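OxsB protein (Bacillus megaterium, PDB 5UL3) catalyses the S-adenosylmethionine- and cobalamin-dependent oxidative ring contraction of dAMP to an oxetane aldehyde, a step in the biosynthesis of oxetanocin A. Local coordinates at residues L84-W92 with F105-L115; T142-A153 with G241-I249. All blocks are in the same frame, centred on the assembly; numbering follows the deposited sequence. Where two conformers were deposited one is given.

Contact 1 (L84-W92 with F105-L115); sequences LLMRWHPSW and FLSCEELYEHL
Trp88 and Leu111 have the nearest CA atoms across helices 84-88 and 109-115, whose axes pass 10.0 Å apart at 134°, and Phe105, on the strand just before the second helix, turns its side chain toward the first. Trp88 carries the contact. With CG anti to the backbone N (chi1 157°), its indole reaches the second segment, where Phe105, Cys108, Leu111 and His114 all touch it. The six-membered ring drives its edge into the face of Phe105 in a T-shaped pair, centroids 5.0 Å apart, and Phe105 in turn points its own edge at the face of Trp92. Leu111 CB lies over one indole face, 3.9 Å from the centroid of the five-membered ring, a CH-pi contact. At the indole edge Cys108 SG comes within 3.5 Å of Trp88 CZ2. Trp88 CB sits squarely over the His114 imidazole, 3.7 Å from its centroid. Alongside, Leu84 CD2 meets Leu115 CD2 at 3.9 Å. Water links Arg87 NE, whose guanidinium also bonds Glu150 O through NH1, to His114 ND1. Aromatic edge-to-face pairs and a leucine cluster (Leu84, Leu85, Leu111, Leu115) thus join both helices to outer strand 102-106 of a four-stranded antiparallel sheet, probably in the N-terminal domain.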
loop_
_atom_site.group_PDB
_atom_site.type_symbol
_atom_site.label_atom_id
_atom_site.label_comp_id
_atom_site.label_asym_id
_atom_site.label_seq_id
_atom_site.Cartn_x
_atom_site.Cartn_y
_atom_site.Cartn_z
ATOM N N LEU A 84 16.302 24.973 11.854
ATOM C CA LEU A 84 15.652 26.244 12.145
ATOM C C LEU A 84 16.691 27.291 12.519
ATOM O O LEU A 84 16.651 28.419 12.020
ATOM C CB LEU A 84 14.625 26.088 13.271
ATOM C CG LEU A 84 13.793 27.333 13.576
ATOM C CD1 LEU A 84 12.416 26.912 14.098
ATOM C CD2 LEU A 84 14.469 28.245 14.646
ATOM N N LEU A 85 17.617 26.931 13.403
ATOM C CA LEU A 85 18.668 27.884 13.762
ATOM C C LEU A 85 19.506 28.242 12.545
ATOM O O LEU A 85 19.922 29.401 12.386
ATOM C CB LEU A 85 19.550 27.312 14.872
ATOM C CG LEU A 85 18.860 27.080 16.224
ATOM C CD1 LEU A 85 19.800 26.386 17.213
ATOM C CD2 LEU A 85 18.301 28.369 16.818
ATOM N N MET A 86 19.753 27.260 11.664
ATOM C CA MET A 86 20.559 27.515 10.477
ATOM C C MET A 86 19.864 28.484 9.522
ATOM O O MET A 86 20.522 29.328 8.903
ATOM C CB MET A 86 20.889 26.200 9.769
ATOM C CG MET A 86 21.918 26.352 8.675
ATOM S SD MET A 86 22.313 24.752 7.952
ATOM C CE MET A 86 23.011 23.915 9.376
ATOM N N ARG A 87 18.542 28.381 9.382
ATOM C CA ARG A 87 17.817 29.354 8.568
ATOM C C ARG A 87 17.884 30.746 9.185
ATOM O O ARG A 87 17.980 31.748 8.463
ATOM C CB ARG A 87 16.358 28.926 8.396
ATOM C CG ARG A 87 16.190 27.689 7.549
ATOM C CD ARG A 87 14.707 27.421 7.223
ATOM N NE ARG A 87 13.876 27.163 8.405
ATOM C CZ ARG A 87 13.630 25.949 8.905
ATOM N NH1 ARG A 87 14.171 24.863 8.353
ATOM N NH2 ARG A 87 12.843 25.830 9.959
ATOM N N TRP A 88 17.820 30.824 10.512
ATOM C CA TRP A 88 17.862 32.110 11.204
ATOM C C TRP A 88 19.246 32.757 11.121
ATOM O O TRP A 88 19.358 33.976 10.910
ATOM C CB TRP A 88 17.427 31.921 12.661
ATOM C CG TRP A 88 17.916 32.991 13.592
ATOM C CD1 TRP A 88 17.471 34.286 13.678
ATOM C CD2 TRP A 88 18.939 32.851 14.577
ATOM N NE1 TRP A 88 18.170 34.958 14.658
ATOM C CE2 TRP A 88 19.075 34.097 15.224
ATOM C CE3 TRP A 88 19.756 31.789 14.977
ATOM C CZ2 TRP A 88 19.995 34.308 16.250
ATOM C CZ3 TRP A 88 20.664 32.000 15.990
ATOM C CH2 TRP A 88 20.785 33.257 16.610
ATOM N N HIS A 89 20.310 31.965 11.249
ATOM C CA HIS A 89 21.677 32.497 11.283
ATOM C C HIS A 89 22.625 31.410 10.791
ATOM O O HIS A 89 23.059 30.550 11.571
ATOM C CB HIS A 89 22.038 32.949 12.695
ATOM C CG HIS A 89 23.306 33.757 12.796
ATOM N ND1 HIS A 89 24.362 33.625 11.919
ATOM C CD2 HIS A 89 23.675 34.702 13.694
ATOM C CE1 HIS A 89 25.325 34.463 12.268
ATOM N NE2 HIS A 89 24.932 35.128 13.342
ATOM N N PRO A 90 22.987 31.426 9.509
ATOM C CA PRO A 90 23.816 30.337 8.962
ATOM C C PRO A 90 25.202 30.227 9.586
ATOM O O PRO A 90 25.873 29.206 9.390
ATOM C CB PRO A 90 23.911 30.689 7.468
ATOM C CG PRO A 90 22.724 31.552 7.212
ATOM C CD PRO A 90 22.497 32.335 8.464
ATOM N N SER A 91 25.670 31.235 10.312
ATOM C CA SER A 91 26.975 31.160 10.959
ATOM C C SER A 91 26.884 31.389 12.455
ATOM O O SER A 91 27.780 31.987 13.047
ATOM C CB SER A 91 27.960 32.172 10.364
ATOM O OG SER A 91 28.225 31.912 9.001
ATOM N N TRP A 92 25.809 30.931 13.111
ATOM C CA TRP A 92 25.738 31.210 14.535
ATOM C C TRP A 92 26.759 30.409 15.336
ATOM O O TRP A 92 27.137 30.841 16.434
ATOM C CB TRP A 92 24.330 30.955 15.089
ATOM C CG TRP A 92 23.908 29.513 15.138
ATOM C CD1 TRP A 92 23.200 28.827 14.184
ATOM C CD2 TRP A 92 24.146 28.581 16.208
ATOM N NE1 TRP A 92 23.004 27.528 14.589
ATOM C CE2 TRP A 92 23.560 27.351 15.829
ATOM C CE3 TRP A 92 24.800 28.666 17.443
ATOM C CZ2 TRP A 92 23.614 26.209 16.637
ATOM C CZ3 TRP A 92 24.848 27.527 18.254
ATOM C CH2 TRP A 92 24.258 26.317 17.840
ATOM N N PHE A 105 20.314 31.905 23.609
ATOM C CA PHE A 105 20.453 32.980 22.633
ATOM C C PHE A 105 19.939 34.272 23.252
ATOM O O PHE A 105 18.779 34.345 23.669
ATOM C CB PHE A 105 19.697 32.656 21.344
ATOM C CG PHE A 105 20.354 31.592 20.529
ATOM C CD1 PHE A 105 21.512 31.869 19.822
ATOM C CD2 PHE A 105 19.837 30.302 20.493
ATOM C CE1 PHE A 105 22.141 30.896 19.079
ATOM C CE2 PHE A 105 20.472 29.319 19.757
ATOM C CZ PHE A 105 21.618 29.619 19.042
ATOM N N LEU A 106 20.803 35.285 23.308
ATOM C CA LEU A 106 20.531 36.526 24.023
ATOM C C LEU A 106 20.339 37.669 23.036
ATOM O O LEU A 106 21.150 37.846 22.122
ATOM C CB LEU A 106 21.676 36.843 24.985
ATOM C CG LEU A 106 21.977 35.736 25.990
ATOM C CD1 LEU A 106 23.315 35.975 26.680
ATOM C CD2 LEU A 106 20.862 35.670 27.001
ATOM N N SER A 107 19.261 38.436 23.226
ATOM C CA SER A 107 18.948 39.594 22.386
ATOM C C SER A 107 18.931 39.238 20.901
ATOM O O SER A 107 19.431 39.982 20.052
ATOM C CB SER A 107 19.920 40.737 22.675
ATOM O OG SER A 107 19.841 41.056 24.055
ATOM N N CYS A 108 18.324 38.094 20.581
ATOM C CA CYS A 108 18.190 37.623 19.206
ATOM C C CYS A 108 16.731 37.808 18.803
ATOM O O CYS A 108 15.941 36.861 18.778
ATOM C CB CYS A 108 18.645 36.177 19.085
ATOM S SG CYS A 108 20.424 35.959 19.348
ATOM N N GLU A 109 16.382 39.052 18.468
ATOM C CA GLU A 109 14.978 39.412 18.285
ATOM C C GLU A 109 14.332 38.620 17.153
ATOM O O GLU A 109 13.201 38.137 17.291
ATOM C CB GLU A 109 14.853 40.913 18.023
ATOM C CG GLU A 109 13.411 41.412 18.045
ATOM C CD GLU A 109 13.255 42.801 17.453
ATOM O OE1 GLU A 109 14.258 43.544 17.391
ATOM O OE2 GLU A 109 12.126 43.144 17.041
ATOM N N GLU A 110 15.029 38.475 16.022
ATOM C CA GLU A 110 14.427 37.793 14.882
ATOM C C GLU A 110 14.236 36.298 15.123
ATOM O O GLU A 110 13.438 35.669 14.417
ATOM C CB GLU A 110 15.268 38.011 13.623
ATOM C CG GLU A 110 15.220 39.434 13.070
ATOM C CD GLU A 110 16.103 39.615 11.841
ATOM O OE1 GLU A 110 16.976 38.752 11.599
ATOM O OE2 GLU A 110 15.924 40.618 11.115
ATOM N N LEU A 111 14.948 35.712 16.089
ATOM C CA LEU A 111 14.803 34.282 16.336
ATOM C C LEU A 111 13.390 33.953 16.804
ATOM O O LEU A 111 12.840 32.902 16.452
ATOM C CB LEU A 111 15.831 33.813 17.364
ATOM C CG LEU A 111 15.806 32.329 17.747
ATOM C CD1 LEU A 111 15.881 31.427 16.517
ATOM C CD2 LEU A 111 16.928 31.996 18.720
ATOM N N TYR A 112 12.785 34.852 17.584
ATOM C CA TYR A 112 11.419 34.618 18.047
ATOM C C TYR A 112 10.472 34.411 16.874
ATOM O O TYR A 112 9.619 33.516 16.916
ATOM C CB TYR A 112 10.936 35.775 18.925
ATOM C CG TYR A 112 9.713 35.426 19.760
ATOM C CD1 TYR A 112 8.459 35.285 19.175
ATOM C CD2 TYR A 112 9.817 35.236 21.131
ATOM C CE1 TYR A 112 7.344 34.959 19.934
ATOM C CE2 TYR A 112 8.703 34.917 21.901
ATOM C CZ TYR A 112 7.473 34.779 21.296
ATOM O OH TYR A 112 6.369 34.455 22.054
ATOM N N GLU A 113 10.610 35.219 15.824
ATOM C CA GLU A 113 9.747 35.082 14.660
ATOM C C GLU A 113 9.899 33.706 14.028
ATOM O O GLU A 113 8.909 33.105 13.598
ATOM C CB GLU A 113 10.063 36.189 13.646
ATOM C CG GLU A 113 9.946 37.602 14.230
ATOM C CD GLU A 113 10.650 38.678 13.391
ATOM O OE1 GLU A 113 10.720 38.536 12.148
ATOM O OE2 GLU A 113 11.135 39.670 13.984
ATOM N N HIS A 114 11.136 33.186 13.968
ATOM C CA HIS A 114 11.338 31.847 13.423
ATOM C C HIS A 114 10.635 30.795 14.270
ATOM O O HIS A 114 10.246 29.746 13.750
ATOM C CB HIS A 114 12.833 31.530 13.301
ATOM C CG HIS A 114 13.529 32.294 12.208
ATOM N ND1 HIS A 114 13.798 31.743 10.973
ATOM C CD2 HIS A 114 13.998 33.563 12.163
ATOM C CE1 HIS A 114 14.407 32.640 10.215
ATOM N NE2 HIS A 114 14.536 33.753 10.912
ATOM N N LEU A 115 10.440 31.062 15.567
ATOM C CA LEU A 115 9.824 30.084 16.455
ATOM C C LEU A 115 8.306 30.153 16.458
ATOM O O LEU A 115 7.669 29.317 17.105
ATOM C CB LEU A 115 10.330 30.261 17.887
ATOM C CG LEU A 115 11.807 29.924 18.051
ATOM C CD1 LEU A 115 12.245 30.224 19.484
ATOM C CD2 LEU A 115 12.010 28.450 17.705
HETATM O O HOH W 1 12.663 29.459 9.651
HETATM O O HOH W 2 17.331 36.220 10.270
#

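Contact 2 (T142-A153 with G241-I249); sequences TLSSYLRKEQLA and GEYTLRDLI. With EDO (1,2-ethanediol), chain N.
Tyr146, turned with CG anti to the backbone N (chi1 168°), lays its ring against Glu242, whose chain bends at chi2 (86°) and carries the carboxylate past the ring toward Leu143. Glu242 CB stands over the middle of the phenol, 3.8 Å from the ring centroid in a CH-pi contact, while Glu150 CG lies over the rim of the opposite face. The phenol oxygen continues to the edge of the neighbouring ring, Tyr146 OH lying 3.5 Å from Tyr243 CD1. Leu143 CD2 lies tightly against the Gly241-Glu242 peptide, 3.4 Å from Gly241 C. Farther along, Leu245 CD1 meets Leu143 CB at 3.8 Å and also touches Leu147. Ile249 CD1 then fits among Leu147 CD2, Leu152 CB and Ala153 CB, the last at 3.8 Å. The first helix ends in a Schellman motif at Gln151, which turns the chain so that Leu152 can join this cluster. The carboxylate of Glu242 is shared between cobalamin, through OE1, and Arg311, through an OE2 salt bridge. Helices 142-149 and 242-249, crossing at -51°, thus pack side by side against parallel strands of the cobalamin-housing Rossmann fold, the first on strand 154-159, the second on 235-237.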
loop_
_atom_site.group_PDB
_atom_site.type_symbol
_atom_site.label_atom_id
_atom_site.label_comp_id
_atom_site.label_asym_id
_atom_site.label_seq_id
_atom_site.Cartn_x
_atom_site.Cartn_y
_atom_site.Cartn_z
ATOM N N THR A 142 4.416 10.634 6.886
ATOM C CA THR A 142 5.699 11.132 6.404
ATOM C C THR A 142 5.664 12.620 6.083
ATOM O O THR A 142 6.703 13.282 6.167
ATOM C CB THR A 142 6.161 10.357 5.155
ATOM O OG1 THR A 142 5.225 10.573 4.093
ATOM C CG2 THR A 142 6.227 8.866 5.452
ATOM N N LEU A 143 4.517 13.165 5.689
ATOM C CA LEU A 143 4.435 14.619 5.552
ATOM C C LEU A 143 4.654 15.289 6.901
ATOM O O LEU A 143 5.403 16.266 7.011
ATOM C CB LEU A 143 3.092 15.020 4.965
ATOM C CG LEU A 143 2.833 14.484 3.568
ATOM C CD1 LEU A 143 1.411 14.888 3.108
ATOM C CD2 LEU A 143 3.940 15.028 2.637
ATOM N N SER A 144 4.011 14.757 7.943
ATOM C CA SER A 144 4.219 15.268 9.299
ATOM C C SER A 144 5.678 15.190 9.707
ATOM O O SER A 144 6.256 16.176 10.193
ATOM C CB SER A 144 3.341 14.474 10.284
ATOM O OG SER A 144 3.643 14.812 11.630
ATOM N N SER A 145 6.296 14.013 9.564
ATOM C CA SER A 145 7.653 13.881 10.087
ATOM C C SER A 145 8.654 14.727 9.302
ATOM O O SER A 145 9.613 15.256 9.893
ATOM C CB SER A 145 8.082 12.418 10.118
ATOM O OG SER A 145 8.195 11.870 8.795
ATOM N N TYR A 146 8.447 14.869 7.995
ATOM C CA TYR A 146 9.276 15.776 7.202
ATOM C C TYR A 146 9.201 17.206 7.751
ATOM O O TYR A 146 10.231 17.854 7.980
ATOM C CB TYR A 146 8.841 15.718 5.728
ATOM C CG TYR A 146 9.463 16.837 4.919
ATOM C CD1 TYR A 146 10.759 16.739 4.447
ATOM C CD2 TYR A 146 8.770 18.029 4.714
ATOM C CE1 TYR A 146 11.344 17.795 3.747
ATOM C CE2 TYR A 146 9.343 19.084 4.034
ATOM C CZ TYR A 146 10.621 18.959 3.546
ATOM O OH TYR A 146 11.180 20.021 2.874
ATOM N N LEU A 147 7.979 17.713 7.963
ATOM C CA LEU A 147 7.810 19.077 8.460
ATOM C C LEU A 147 8.373 19.245 9.869
ATOM O O LEU A 147 8.955 20.296 10.190
ATOM C CB LEU A 147 6.328 19.459 8.445
ATOM C CG LEU A 147 5.712 19.596 7.049
ATOM C CD1 LEU A 147 4.191 19.866 7.165
ATOM C CD2 LEU A 147 6.385 20.689 6.222
ATOM N N ARG A 148 8.202 18.231 10.733
ATOM C CA ARG A 148 8.755 18.335 12.085
ATOM C C ARG A 148 10.277 18.317 12.073
ATOM O O ARG A 148 10.920 19.087 12.807
ATOM C CB ARG A 148 8.209 17.210 12.981
ATOM C CG ARG A 148 6.721 17.364 13.248
ATOM C CD ARG A 148 6.179 16.217 14.099
ATOM N NE ARG A 148 4.774 16.420 14.436
ATOM C CZ ARG A 148 3.974 15.451 14.879
ATOM N NH1 ARG A 148 4.442 14.216 15.030
ATOM N NH2 ARG A 148 2.709 15.712 15.162
ATOM N N LYS A 149 10.878 17.446 11.256
ATOM C CA LYS A 149 12.333 17.374 11.235
ATOM C C LYS A 149 12.939 18.664 10.697
ATOM O O LYS A 149 13.951 19.140 11.218
ATOM C CB LYS A 149 12.814 16.181 10.409
ATOM C CG LYS A 149 14.345 16.077 10.354
ATOM C CD LYS A 149 14.801 14.806 9.601
ATOM C CE LYS A 149 16.339 14.632 9.686
ATOM N NZ LYS A 149 16.739 13.177 9.681
ATOM N N GLU A 150 12.315 19.265 9.689
ATOM C CA GLU A 150 12.759 20.569 9.200
ATOM C C GLU A 150 12.347 21.721 10.120
ATOM O O GLU A 150 12.757 22.868 9.884
ATOM C CB GLU A 150 12.205 20.803 7.798
ATOM C CG GLU A 150 12.811 19.883 6.745
ATOM C CD GLU A 150 14.250 20.249 6.398
ATOM O OE1 GLU A 150 14.667 21.410 6.623
ATOM O OE2 GLU A 150 14.963 19.357 5.897
ATOM N N GLN A 151 11.566 21.427 11.152
ATOM C CA GLN A 151 11.028 22.398 12.099
ATOM C C GLN A 151 10.328 23.538 11.372
ATOM O O GLN A 151 10.535 24.718 11.657
ATOM C CB GLN A 151 12.118 22.899 13.053
ATOM C CG GLN A 151 12.896 21.741 13.692
ATOM C CD GLN A 151 13.688 22.132 14.939
ATOM O OE1 GLN A 151 13.483 23.199 15.510
ATOM N NE2 GLN A 151 14.614 21.271 15.343
ATOM N N LEU A 152 9.467 23.165 10.420
ATOM C CA LEU A 152 8.742 24.128 9.605
ATOM C C LEU A 152 7.346 24.437 10.131
ATOM O O LEU A 152 6.814 25.510 9.829
ATOM C CB LEU A 152 8.638 23.621 8.156
ATOM C CG LEU A 152 9.962 23.538 7.382
ATOM C CD1 LEU A 152 9.744 22.822 6.057
ATOM C CD2 LEU A 152 10.576 24.915 7.147
ATOM N N ALA A 153 6.745 23.540 10.908
ATOM C CA ALA A 153 5.360 23.719 11.327
ATOM C C ALA A 153 5.088 22.811 12.509
ATOM O O ALA A 153 5.754 21.794 12.702
ATOM C CB ALA A 153 4.364 23.394 10.204
ATOM N N GLY A 241 4.109 15.262 -1.403
ATOM C CA GLY A 241 3.610 16.389 -0.635
ATOM C C GLY A 241 4.621 17.188 0.167
ATOM O O GLY A 241 4.318 18.314 0.574
ATOM N N GLU A 242 5.821 16.639 0.387
ATOM C CA GLU A 242 6.766 17.239 1.332
ATOM C C GLU A 242 7.153 18.658 0.929
ATOM O O GLU A 242 7.020 19.607 1.707
ATOM C CB GLU A 242 8.018 16.364 1.448
ATOM C CG GLU A 242 7.825 15.056 2.214
ATOM C CD GLU A 242 7.301 13.880 1.369
ATOM O OE1 GLU A 242 6.796 14.075 0.241
ATOM O OE2 GLU A 242 7.372 12.736 1.879
ATOM N N TYR A 243 7.687 18.815 -0.279
ATOM C CA TYR A 243 8.120 20.142 -0.707
ATOM C C TYR A 243 6.944 21.058 -0.995
ATOM O O TYR A 243 7.065 22.276 -0.844
ATOM C CB TYR A 243 8.999 20.044 -1.952
ATOM C CG TYR A 243 10.308 19.334 -1.745
ATOM C CD1 TYR A 243 10.784 19.056 -0.478
ATOM C CD2 TYR A 243 11.077 18.947 -2.841
ATOM C CE1 TYR A 243 11.981 18.398 -0.295
ATOM C CE2 TYR A 243 12.271 18.291 -2.669
ATOM C CZ TYR A 243 12.721 18.018 -1.401
ATOM O OH TYR A 243 13.925 17.374 -1.239
ATOM N N THR A 244 5.809 20.487 -1.406
ATOM C CA THR A 244 4.586 21.263 -1.549
ATOM C C THR A 244 4.223 21.938 -0.228
ATOM O O THR A 244 3.967 23.147 -0.184
ATOM C CB THR A 244 3.456 20.349 -2.029
ATOM O OG1 THR A 244 3.683 19.973 -3.394
ATOM C CG2 THR A 244 2.090 21.040 -1.913
ATOM N N LEU A 245 4.218 21.173 0.863
ATOM C CA LEU A 245 3.848 21.756 2.154
ATOM C C LEU A 245 4.906 22.744 2.624
ATOM O O LEU A 245 4.572 23.821 3.124
ATOM C CB LEU A 245 3.605 20.656 3.195
ATOM C CG LEU A 245 2.336 19.822 2.968
ATOM C CD1 LEU A 245 2.305 18.636 3.926
ATOM C CD2 LEU A 245 1.109 20.687 3.186
ATOM N N ARG A 246 6.188 22.411 2.438
ATOM C CA ARG A 246 7.253 23.378 2.699
ATOM C C ARG A 246 6.972 24.713 2.013
ATOM O O ARG A 246 7.140 25.788 2.612
ATOM C CB ARG A 246 8.595 22.814 2.209
ATOM C CG ARG A 246 9.753 23.792 2.316
ATOM C CD ARG A 246 10.893 23.372 1.367
ATOM N NE ARG A 246 10.517 23.491 -0.036
ATOM C CZ ARG A 246 11.211 22.978 -1.048
ATOM N NH1 ARG A 246 12.329 22.304 -0.817
ATOM N NH2 ARG A 246 10.789 23.144 -2.290
ATOM N N ASP A 247 6.560 24.663 0.751
ATOM C CA ASP A 247 6.399 25.894 -0.017
ATOM C C ASP A 247 5.098 26.611 0.315
ATOM O O ASP A 247 5.050 27.843 0.256
ATOM C CB ASP A 247 6.495 25.598 -1.522
ATOM C CG ASP A 247 7.930 25.374 -1.977
ATOM O OD1 ASP A 247 8.853 25.479 -1.154
ATOM O OD2 ASP A 247 8.140 25.092 -3.184
ATOM N N LEU A 248 4.044 25.875 0.693
ATOM C CA LEU A 248 2.834 26.539 1.177
ATOM C C LEU A 248 3.109 27.308 2.462
ATOM O O LEU A 248 2.525 28.375 2.688
ATOM C CB LEU A 248 1.726 25.520 1.406
ATOM C CG LEU A 248 1.153 24.890 0.135
ATOM C CD1 LEU A 248 0.105 23.876 0.515
ATOM C CD2 LEU A 248 0.563 25.973 -0.750
ATOM N N ILE A 249 4.000 26.782 3.299
ATOM C CA ILE A 249 4.408 27.478 4.517
ATOM C C ILE A 249 5.171 28.745 4.159
ATOM O O ILE A 249 4.941 29.811 4.737
ATOM C CB ILE A 249 5.235 26.535 5.404
ATOM C CG1 ILE A 249 4.336 25.436 5.995
ATOM C CG2 ILE A 249 5.974 27.288 6.506
ATOM C CD1 ILE A 249 5.116 24.279 6.598
HETATM C C1 EDO N . 17.914 20.042 3.832
HETATM O O1 EDO N . 17.393 18.903 4.522
HETATM C C2 EDO N . 18.341 21.070 4.871
HETATM O O2 EDO N . 17.352 21.150 5.909
#

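Contact 1 and contact 2 follow one another along the chain, their centres about 19 Å apart, and they meet where helix 83-88 touches the turn at 150-152. Arg87 is the connector: its NH1 lies 2.9 Å from Glu150 O, a probable hydrogen bond, and its CZ packs 3.7 Å from Leu152 CD2. Leu84 CD1 also packs against the carbonyl of Gln151, 3.8 Å from Gln151 O. The same two residues take part in contact 1, Leu84 in its leucine packing and Arg87 through water at its margin. Their relation to the cofactor differs: the Glu242 side chain in contact 2 comes within about 3 Å of cobalamin, nearest atom to nearest atom, whereas contact 1 lies away from the cofactor sites.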